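VAO-type flavoprotein oxidase VAO615 (Myceliophthora thermophila, PDB 6F72) probably acts as a secreted oxidoreductase whose bicovalently bound FAD, once reduced, reacts rapidly with molecular oxygen, although no substrate has yet been identified. Local coordinates at residues D332-F340 and T350-A358; L539-S550 and G557-V565. One frame throughout, in Å; residues are numbered along the deposited sequence.

Interaction 1: residues D332-F340 and T350-A358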
loop_
_atom_site.group_PDB
_atom_site.type_symbol
_atom_site.label_atom_id
_atom_site.label_comp_id
_atom_site.label_asym_id
_atom_site.label_seq_id
_atom_site.Cartn_x
_atom_site.Cartn_y
_atom_site.Cartn_z
ATOM N N ASP A 332 -2.701 -23.996 11.695
ATOM C CA ASP A 332 -2.334 -25.150 10.842
ATOM C C ASP A 332 -2.639 -24.937 9.360
ATOM O O ASP A 332 -1.941 -25.471 8.494
ATOM C CB ASP A 332 -3.024 -26.427 11.312
ATOM C CG ASP A 332 -2.618 -26.828 12.702
ATOM O OD1 ASP A 332 -1.471 -26.550 13.113
ATOM O OD2 ASP A 332 -3.461 -27.426 13.390
ATOM N N PHE A 333 -3.698 -24.178 9.089
ATOM C CA PHE A 333 -4.098 -23.826 7.732
ATOM C C PHE A 333 -3.058 -22.909 7.089
ATOM O O PHE A 333 -2.670 -23.121 5.943
ATOM C CB PHE A 333 -5.484 -23.181 7.773
ATOM C CG PHE A 333 -5.989 -22.692 6.445
ATOM C CD1 PHE A 333 -6.585 -23.574 5.535
ATOM C CD2 PHE A 333 -5.920 -21.332 6.118
ATOM C CE1 PHE A 333 -7.076 -23.106 4.310
ATOM C CE2 PHE A 333 -6.410 -20.859 4.895
ATOM C CZ PHE A 333 -6.997 -21.747 3.995
ATOM N N LEU A 334 -2.597 -21.912 7.843
ATOM C CA LEU A 334 -1.581 -20.973 7.371
ATOM C C LEU A 334 -0.190 -21.586 7.227
ATOM O O LEU A 334 0.530 -21.259 6.278
ATOM C CB LEU A 334 -1.511 -19.753 8.276
ATOM C CG LEU A 334 -2.793 -18.942 8.504
ATOM C CD1 LEU A 334 -2.471 -17.856 9.499
ATOM C CD2 LEU A 334 -3.359 -18.338 7.223
ATOM N N ASP A 335 0.179 -22.468 8.168
ATOM C CA ASP A 335 1.460 -23.196 8.139
ATOM C C ASP A 335 1.591 -24.160 6.958
ATOM O O ASP A 335 2.699 -24.576 6.622
ATOM C CB ASP A 335 1.680 -23.976 9.454
ATOM C CG ASP A 335 1.898 -23.065 10.661
ATOM O OD1 ASP A 335 2.325 -21.895 10.490
ATOM O OD2 ASP A 335 1.631 -23.519 11.793
ATOM N N GLY A 336 0.461 -24.540 6.365
ATOM C CA GLY A 336 0.427 -25.396 5.184
ATOM C C GLY A 336 0.581 -24.630 3.877
ATOM O O GLY A 336 0.473 -25.223 2.806
ATOM N N GLY A 337 0.825 -23.319 3.965
ATOM C CA GLY A 337 1.033 -22.456 2.800
ATOM C C GLY A 337 -0.199 -21.718 2.297
ATOM O O GLY A 337 -0.159 -21.116 1.228
ATOM N N ASN A 338 -1.281 -21.751 3.081
ATOM C CA ASN A 338 -2.587 -21.205 2.691
ATOM C C ASN A 338 -2.899 -19.888 3.394
ATOM O O ASN A 338 -2.227 -19.537 4.361
ATOM C CB ASN A 338 -3.696 -22.206 3.017
ATOM C CG ASN A 338 -3.347 -23.623 2.626
ATOM O OD1 ASN A 338 -3.283 -23.953 1.450
ATOM N ND2 ASN A 338 -3.136 -24.478 3.625
ATOM N N SER A 339 -3.925 -19.175 2.915
ATOM C CA SER A 339 -4.360 -17.927 3.538
ATOM C C SER A 339 -5.863 -17.720 3.467
ATOM O O SER A 339 -6.532 -18.241 2.560
ATOM C CB SER A 339 -3.677 -16.732 2.883
ATOM O OG SER A 339 -4.113 -16.589 1.543
ATOM N N PHE A 340 -6.379 -16.948 4.427
ATOM C CA PHE A 340 -7.720 -16.375 4.340
ATOM C C PHE A 340 -7.636 -14.870 4.294
ATOM O O PHE A 340 -6.971 -14.248 5.130
ATOM C CB PHE A 340 -8.597 -16.797 5.521
ATOM C CG PHE A 340 -9.336 -18.081 5.300
ATOM C CD1 PHE A 340 -10.278 -18.198 4.265
ATOM C CD2 PHE A 340 -9.115 -19.179 6.137
ATOM C CE1 PHE A 340 -10.968 -19.393 4.066
ATOM C CE2 PHE A 340 -9.801 -20.375 5.947
ATOM C CZ PHE A 340 -10.725 -20.483 4.907
ATOM N N THR A 350 -17.207 -12.864 5.971
ATOM C CA THR A 350 -17.086 -13.419 4.628
ATOM C C THR A 350 -15.619 -13.562 4.315
ATOM O O THR A 350 -14.884 -12.573 4.318
ATOM C CB THR A 350 -17.770 -12.516 3.577
ATOM O OG1 THR A 350 -19.134 -12.308 3.953
ATOM C CG2 THR A 350 -17.723 -13.168 2.191
ATOM N N ALA A 351 -15.202 -14.793 4.037
ATOM C CA ALA A 351 -13.803 -15.102 3.792
ATOM C C ALA A 351 -13.606 -15.708 2.434
ATOM O O ALA A 351 -14.445 -16.474 1.959
ATOM C CB ALA A 351 -13.277 -16.045 4.858
ATOM N N TYR A 352 -12.480 -15.349 1.823
ATOM C CA TYR A 352 -11.996 -15.981 0.602
ATOM C C TYR A 352 -10.706 -16.720 0.893
ATOM O O TYR A 352 -9.742 -16.130 1.397
ATOM C CB TYR A 352 -11.745 -14.946 -0.490
ATOM C CG TYR A 352 -12.918 -14.051 -0.837
ATOM C CD1 TYR A 352 -14.218 -14.570 -0.991
ATOM C CD2 TYR A 352 -12.719 -12.680 -1.065
ATOM C CE1 TYR A 352 -15.286 -13.739 -1.330
ATOM C CE2 TYR A 352 -13.778 -11.842 -1.421
ATOM C CZ TYR A 352 -15.054 -12.378 -1.548
ATOM O OH TYR A 352 -16.101 -11.552 -1.903
ATOM N N GLY A 353 -10.710 -18.012 0.589
ATOM C CA GLY A 353 -9.559 -18.878 0.832
ATOM C C GLY A 353 -8.635 -19.035 -0.357
ATOM O O GLY A 353 -9.093 -19.118 -1.496
ATOM N N THR A 354 -7.333 -19.098 -0.069
ATOM C CA THR A 354 -6.285 -19.304 -1.071
ATOM C C THR A 354 -5.419 -20.495 -0.636
ATOM O O THR A 354 -4.735 -20.450 0.393
ATOM C CB THR A 354 -5.435 -18.034 -1.252
ATOM O OG1 THR A 354 -6.276 -16.973 -1.725
ATOM C CG2 THR A 354 -4.292 -18.261 -2.240
ATOM N N MET A 355 -5.476 -21.558 -1.431
ATOM C CA MET A 355 -4.872 -22.835 -1.071
ATOM C C MET A 355 -3.987 -23.374 -2.212
ATOM O O MET A 355 -4.393 -24.296 -2.931
ATOM C CB MET A 355 -5.974 -23.830 -0.658
ATOM C CG MET A 355 -6.705 -23.442 0.625
ATOM S SD MET A 355 -8.305 -24.236 0.880
ATOM C CE MET A 355 -9.356 -23.205 -0.150
ATOM N N PRO A 356 -2.778 -22.785 -2.393
ATOM C CA PRO A 356 -1.956 -23.116 -3.577
ATOM C C PRO A 356 -1.613 -24.602 -3.683
ATOM O O PRO A 356 -1.239 -25.225 -2.689
ATOM C CB PRO A 356 -0.694 -22.261 -3.385
ATOM C CG PRO A 356 -1.145 -21.125 -2.521
ATOM C CD PRO A 356 -2.123 -21.752 -1.562
ATOM N N GLY A 357 -1.786 -25.164 -4.874
ATOM C CA GLY A 357 -1.495 -26.578 -5.122
ATOM C C GLY A 357 -2.489 -27.582 -4.558
ATOM O O GLY A 357 -2.251 -28.796 -4.646
ATOM N N ALA A 358 -3.591 -27.093 -3.983
ATOM C CA ALA A 358 -4.616 -27.958 -3.388
ATOM C C ALA A 358 -5.725 -28.271 -4.379
ATOM O O ALA A 358 -6.319 -27.356 -4.938
ATOM C CB ALA A 358 -5.195 -27.330 -2.120
HETATM O O HOH W 1 -7.076 -15.581 0.551
#
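Phe333, in the last turn of helix 316-335, meets Met355 of strand 348-356 in a Met-aromatic contact: the sulfur SD lies at the edge of the ring, 5.1 Å from its centroid, and Met355 CG packs 3.7 Å from Phe333 CE1. The two side chains cross at about a right angle. With CG anti to the backbone N (chi1 177°), the Phe333 ring is carried to the strand. Phe340 CE2 sits over one face of this ring and Asn338 CB over the opposite face, both near the rim. Phe340 in turn runs its CD1 against Ala351 CB and its CE1 3.6 Å from Gly353 CA, where a side chain would press on the ring. Gly337, with positive phi, closes helix 316-335 in a Schellman motif just ahead of Asn338. Asn338 faces both ways: OD1 rests 3.2 Å from Met355 CA, while ND2 gives a 2.7 Å hydrogen bond to Phe333 O, in the carbonyl plane. An alanine here is likely to leave Phe333 O without that amide donor and open a gap beside Met355. Ser339 and Thr354 form an antiparallel hydrogen-bonded pair, Ser339 N to Thr354 O and Thr354 N to Ser339 O each 2.9 Å. On the face of this pair a water links Ser339 OG, Tyr352 O and Thr354 OG1; these hydroxyls also bond to Ile239 O and His394 NE2, respectively. Rings and sulfur thus pack between the sheet and the helices, 360-376 among them, with water-bridged hydroxyls on the other face, while the Asn338 amide holds the link between helix and strand to the last helical turn.

Interaction 2: residues L539-S550 and G557-V565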
loop_
_atom_site.group_PDB
_atom_site.type_symbol
_atom_site.label_atom_id
_atom_site.label_comp_id
_atom_site.label_asym_id
_atom_site.label_seq_id
_atom_site.Cartn_x
_atom_site.Cartn_y
_atom_site.Cartn_z
ATOM N N LEU A 539 18.151 1.852 10.127
ATOM C CA LEU A 539 17.454 2.518 9.026
ATOM C C LEU A 539 17.867 3.981 8.916
ATOM O O LEU A 539 18.048 4.497 7.810
ATOM C CB LEU A 539 15.943 2.361 9.173
ATOM C CG LEU A 539 15.394 0.960 8.884
ATOM C CD1 LEU A 539 13.978 0.770 9.409
ATOM C CD2 LEU A 539 15.463 0.616 7.398
ATOM N N LEU A 540 18.035 4.638 10.058
ATOM C CA LEU A 540 18.462 6.033 10.103
ATOM C C LEU A 540 19.908 6.218 9.657
ATOM O O LEU A 540 20.235 7.202 8.981
ATOM C CB LEU A 540 18.239 6.635 11.495
ATOM C CG LEU A 540 18.392 8.149 11.639
ATOM C CD1 LEU A 540 17.316 8.918 10.858
ATOM C CD2 LEU A 540 18.348 8.517 13.115
ATOM N N ARG A 541 20.769 5.286 10.048
ATOM C CA ARG A 541 22.147 5.252 9.558
ATOM C C ARG A 541 22.233 5.089 8.041
ATOM O O ARG A 541 23.057 5.748 7.411
ATOM C CB ARG A 541 22.946 4.169 10.258
ATOM C CG ARG A 541 23.308 4.517 11.693
ATOM C CD ARG A 541 24.424 3.626 12.213
ATOM N NE ARG A 541 24.054 2.212 12.262
ATOM C CZ ARG A 541 23.413 1.618 13.275
ATOM N NH1 ARG A 541 23.020 2.295 14.354
ATOM N NH2 ARG A 541 23.148 0.324 13.200
ATOM N N VAL A 542 21.407 4.210 7.468
ATOM C CA VAL A 542 21.373 4.012 6.010
ATOM C C VAL A 542 20.864 5.299 5.329
ATOM O O VAL A 542 21.446 5.756 4.348
ATOM C CB VAL A 542 20.510 2.793 5.578
ATOM C CG1 VAL A 542 20.512 2.630 4.057
ATOM C CG2 VAL A 542 21.010 1.509 6.219
ATOM N N LYS A 543 19.793 5.876 5.878
ATOM C CA LYS A 543 19.238 7.141 5.405
ATOM C C LYS A 543 20.282 8.263 5.383
ATOM O O LYS A 543 20.401 8.963 4.375
ATOM C CB LYS A 543 18.006 7.542 6.246
ATOM C CG LYS A 543 17.501 8.974 6.056
ATOM C CD LYS A 543 16.793 9.184 4.727
ATOM C CE LYS A 543 16.024 10.493 4.736
ATOM N NZ LYS A 543 15.416 10.693 3.395
ATOM N N LYS A 544 21.026 8.425 6.477
ATOM C CA LYS A 544 22.100 9.430 6.559
ATOM C C LYS A 544 23.292 9.149 5.637
ATOM O O LYS A 544 23.970 10.093 5.194
ATOM C CB LYS A 544 22.576 9.601 8.000
ATOM C CG LYS A 544 21.604 10.400 8.852
ATOM C CD LYS A 544 21.964 10.286 10.323
ATOM C CE LYS A 544 21.048 11.179 11.151
ATOM N NZ LYS A 544 21.016 10.725 12.573
ATOM N N LYS A 545 23.536 7.872 5.345
ATOM C CA LYS A 545 24.576 7.485 4.378
ATOM C C LYS A 545 24.227 7.895 2.935
ATOM O O LYS A 545 25.017 8.565 2.281
ATOM C CB LYS A 545 24.867 5.986 4.449
ATOM C CG LYS A 545 26.035 5.546 3.575
ATOM C CD LYS A 545 26.390 4.083 3.797
ATOM C CE LYS A 545 27.270 3.566 2.665
ATOM N NZ LYS A 545 27.588 2.126 2.894
ATOM N N TYR A 546 23.046 7.487 2.472
ATOM C CA TYR A 546 22.596 7.669 1.079
ATOM C C TYR A 546 21.824 8.958 0.794
ATOM O O TYR A 546 21.609 9.322 -0.379
ATOM C CB TYR A 546 21.788 6.447 0.622
ATOM C CG TYR A 546 22.641 5.209 0.545
ATOM C CD1 TYR A 546 23.404 4.940 -0.601
ATOM C CD2 TYR A 546 22.726 4.319 1.630
ATOM C CE1 TYR A 546 24.217 3.816 -0.677
ATOM C CE2 TYR A 546 23.532 3.181 1.565
ATOM C CZ TYR A 546 24.277 2.937 0.406
ATOM O OH TYR A 546 25.089 1.824 0.317
ATOM N N ASP A 547 21.401 9.640 1.856
ATOM C CA ASP A 547 20.678 10.899 1.739
ATOM C C ASP A 547 21.082 11.859 2.877
ATOM O O ASP A 547 20.218 12.330 3.630
ATOM C CB ASP A 547 19.155 10.633 1.699
ATOM C CG ASP A 547 18.332 11.879 1.364
ATOM O OD1 ASP A 547 18.910 12.863 0.862
ATOM O OD2 ASP A 547 17.097 11.881 1.617
ATOM N N PRO A 548 22.396 12.186 2.993
ATOM C CA PRO A 548 22.850 13.015 4.132
ATOM C C PRO A 548 22.176 14.388 4.246
ATOM O O PRO A 548 22.080 14.924 5.352
ATOM C CB PRO A 548 24.344 13.195 3.869
ATOM C CG PRO A 548 24.502 12.991 2.397
ATOM C CD PRO A 548 23.500 11.933 2.046
ATOM N N ASP A 549 21.718 14.934 3.112
ATOM C CA ASP A 549 21.081 16.249 3.056
ATOM C C ASP A 549 19.554 16.179 3.141
ATOM O O ASP A 549 18.871 17.203 3.006
ATOM C CB ASP A 549 21.492 16.987 1.766
ATOM C CG ASP A 549 22.980 17.215 1.671
ATOM O OD1 ASP A 549 23.577 17.749 2.632
ATOM O OD2 ASP A 549 23.556 16.863 0.620
ATOM N N SER A 550 19.032 14.971 3.363
ATOM C CA SER A 550 17.593 14.719 3.482
ATOM C C SER A 550 16.806 15.346 2.330
ATOM O O SER A 550 15.871 16.135 2.544
ATOM C CB SER A 550 17.061 15.156 4.864
ATOM O OG SER A 550 17.860 14.619 5.917
ATOM N N GLY A 557 8.211 8.737 7.414
ATOM C CA GLY A 557 9.355 8.048 6.816
ATOM C C GLY A 557 10.583 8.052 7.707
ATOM O O GLY A 557 10.712 8.910 8.591
ATOM N N VAL A 558 11.510 7.120 7.459
ATOM C CA VAL A 558 12.771 7.130 8.185
ATOM C C VAL A 558 13.477 8.458 7.909
ATOM O O VAL A 558 13.653 8.837 6.752
ATOM C CB VAL A 558 13.689 5.928 7.804
ATOM C CG1 VAL A 558 15.057 6.047 8.466
ATOM C CG2 VAL A 558 13.026 4.602 8.158
ATOM N N GLY A 559 13.845 9.162 8.976
ATOM C CA GLY A 559 14.583 10.416 8.865
ATOM C C GLY A 559 13.727 11.612 8.475
ATOM O O GLY A 559 14.264 12.665 8.108
ATOM N N SER A 560 12.401 11.460 8.562
ATOM C CA SER A 560 11.466 12.535 8.190
ATOM C C SER A 560 11.437 13.642 9.222
ATOM O O SER A 560 11.068 14.783 8.895
ATOM C CB SER A 560 10.053 11.997 7.990
ATOM O OG SER A 560 9.598 11.347 9.156
ATOM N N GLU A 561 11.820 13.307 10.457
ATOM C CA GLU A 561 11.891 14.263 11.560
ATOM C C GLU A 561 12.911 15.398 11.320
ATOM O O GLU A 561 12.996 16.335 12.107
ATOM C CB GLU A 561 12.100 13.535 12.915
ATOM C CG GLU A 561 13.513 13.003 13.205
ATOM C CD GLU A 561 13.847 11.627 12.593
ATOM O OE1 GLU A 561 13.055 11.079 11.790
ATOM O OE2 GLU A 561 14.939 11.081 12.909
ATOM N N VAL A 562 13.664 15.317 10.224
ATOM C CA VAL A 562 14.514 16.424 9.764
ATOM C C VAL A 562 13.658 17.607 9.270
ATOM O O VAL A 562 14.055 18.760 9.428
ATOM C CB VAL A 562 15.538 15.946 8.694
ATOM C CG1 VAL A 562 16.278 17.108 8.032
ATOM C CG2 VAL A 562 16.549 14.992 9.324
ATOM N N TRP A 563 12.483 17.318 8.704
ATOM C CA TRP A 563 11.575 18.363 8.209
ATOM C C TRP A 563 10.340 18.565 9.100
ATOM O O TRP A 563 9.686 17.588 9.493
ATOM C CB TRP A 563 11.134 18.058 6.769
ATOM C CG TRP A 563 12.273 18.016 5.779
ATOM C CD1 TRP A 563 12.892 16.897 5.284
ATOM C CD2 TRP A 563 12.936 19.141 5.175
ATOM N NE1 TRP A 563 13.883 17.255 4.399
ATOM C CE2 TRP A 563 13.938 18.621 4.315
ATOM C CE3 TRP A 563 12.773 20.535 5.264
ATOM C CZ2 TRP A 563 14.787 19.447 3.559
ATOM C CZ3 TRP A 563 13.613 21.356 4.507
ATOM C CH2 TRP A 563 14.612 20.805 3.666
ATOM N N ASP A 564 10.054 19.835 9.421
ATOM C CA ASP A 564 8.750 20.292 9.958
ATOM C C ASP A 564 7.852 20.762 8.824
ATOM O O ASP A 564 8.322 21.380 7.858
ATOM C CB ASP A 564 8.895 21.502 10.897
ATOM C CG ASP A 564 9.576 21.178 12.203
ATOM O OD1 ASP A 564 9.468 20.033 12.714
ATOM O OD2 ASP A 564 10.218 22.110 12.734
ATOM N N VAL A 565 6.559 20.493 8.976
ATOM C CA VAL A 565 5.526 20.961 8.067
ATOM C C VAL A 565 4.806 22.105 8.796
ATOM O O VAL A 565 4.178 21.863 9.832
ATOM C CB VAL A 565 4.532 19.814 7.726
ATOM C CG1 VAL A 565 3.404 20.301 6.820
ATOM C CG2 VAL A 565 5.264 18.626 7.109
HETATM O O HOH W 2 16.991 12.409 7.210
#
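The helix end at 539-546 comes down on the type II turn Gly557-Ser560, Leu540 and Gly559 bringing their CA atoms to 6.0 Å, and the chain after the helix returns through a type I turn to meet the 3-10 segment at Val562. Val558 puts both its methyls against the helix: CG1 touches the backbone at Leu539 O, 3.4 Å away, and CG2 meets Leu539 CB at 3.8 Å, the two side chains crossing at about a right angle. Leu540 CD1 packs against Gly559 CA and meets Glu561 OE2, whose side chain comes from the opposite direction. At Gly559 a CB would clash with Lys543 CG, and the positive phi (78°) also favours glycine. Lys543 bends at chi2 (73°) and lays its methylenes along the turn, Lys543 CE 3.5 Å from Val558 O. Its NZ forms a 2.7 Å salt bridge with Asp547 OD2; Phe552 O and Thr285 O also take bonds from that NZ. Farther on, Trp563 presents the edge of its indole: NE1 donates to Ser550 O over 2.9 Å, the acceptor almost in the ring plane. Ser550 OG touches the methyls of Val562 and shares a water with Gly559 O. Within the berberine-like segment 539-550, a buried ammonium gripped by one carboxylate and two carbonyls probably keeps its charge, and the indole N-H gives one directional bond tying Ser550 to the start of strand 563-565.

Going along the chain from the N terminus, interaction 1 comes first and closes a short loop: helix 316-335 runs into strand 339-344, and the chain turns back within the hairpin as strand 348-356. It thereby joins a helix end to two neighbouring strands of the seven-stranded antiparallel sheet. About 180 residues later interaction 2 closes a second short loop, between helix 536-546 and the segment that leads into strand 563-565 near the C terminus. The two loops follow in series and neither nest nor cross. The contacts lie on opposite sides of the chain's centre, their nearest atoms about 25 Å apart, so the two are separate.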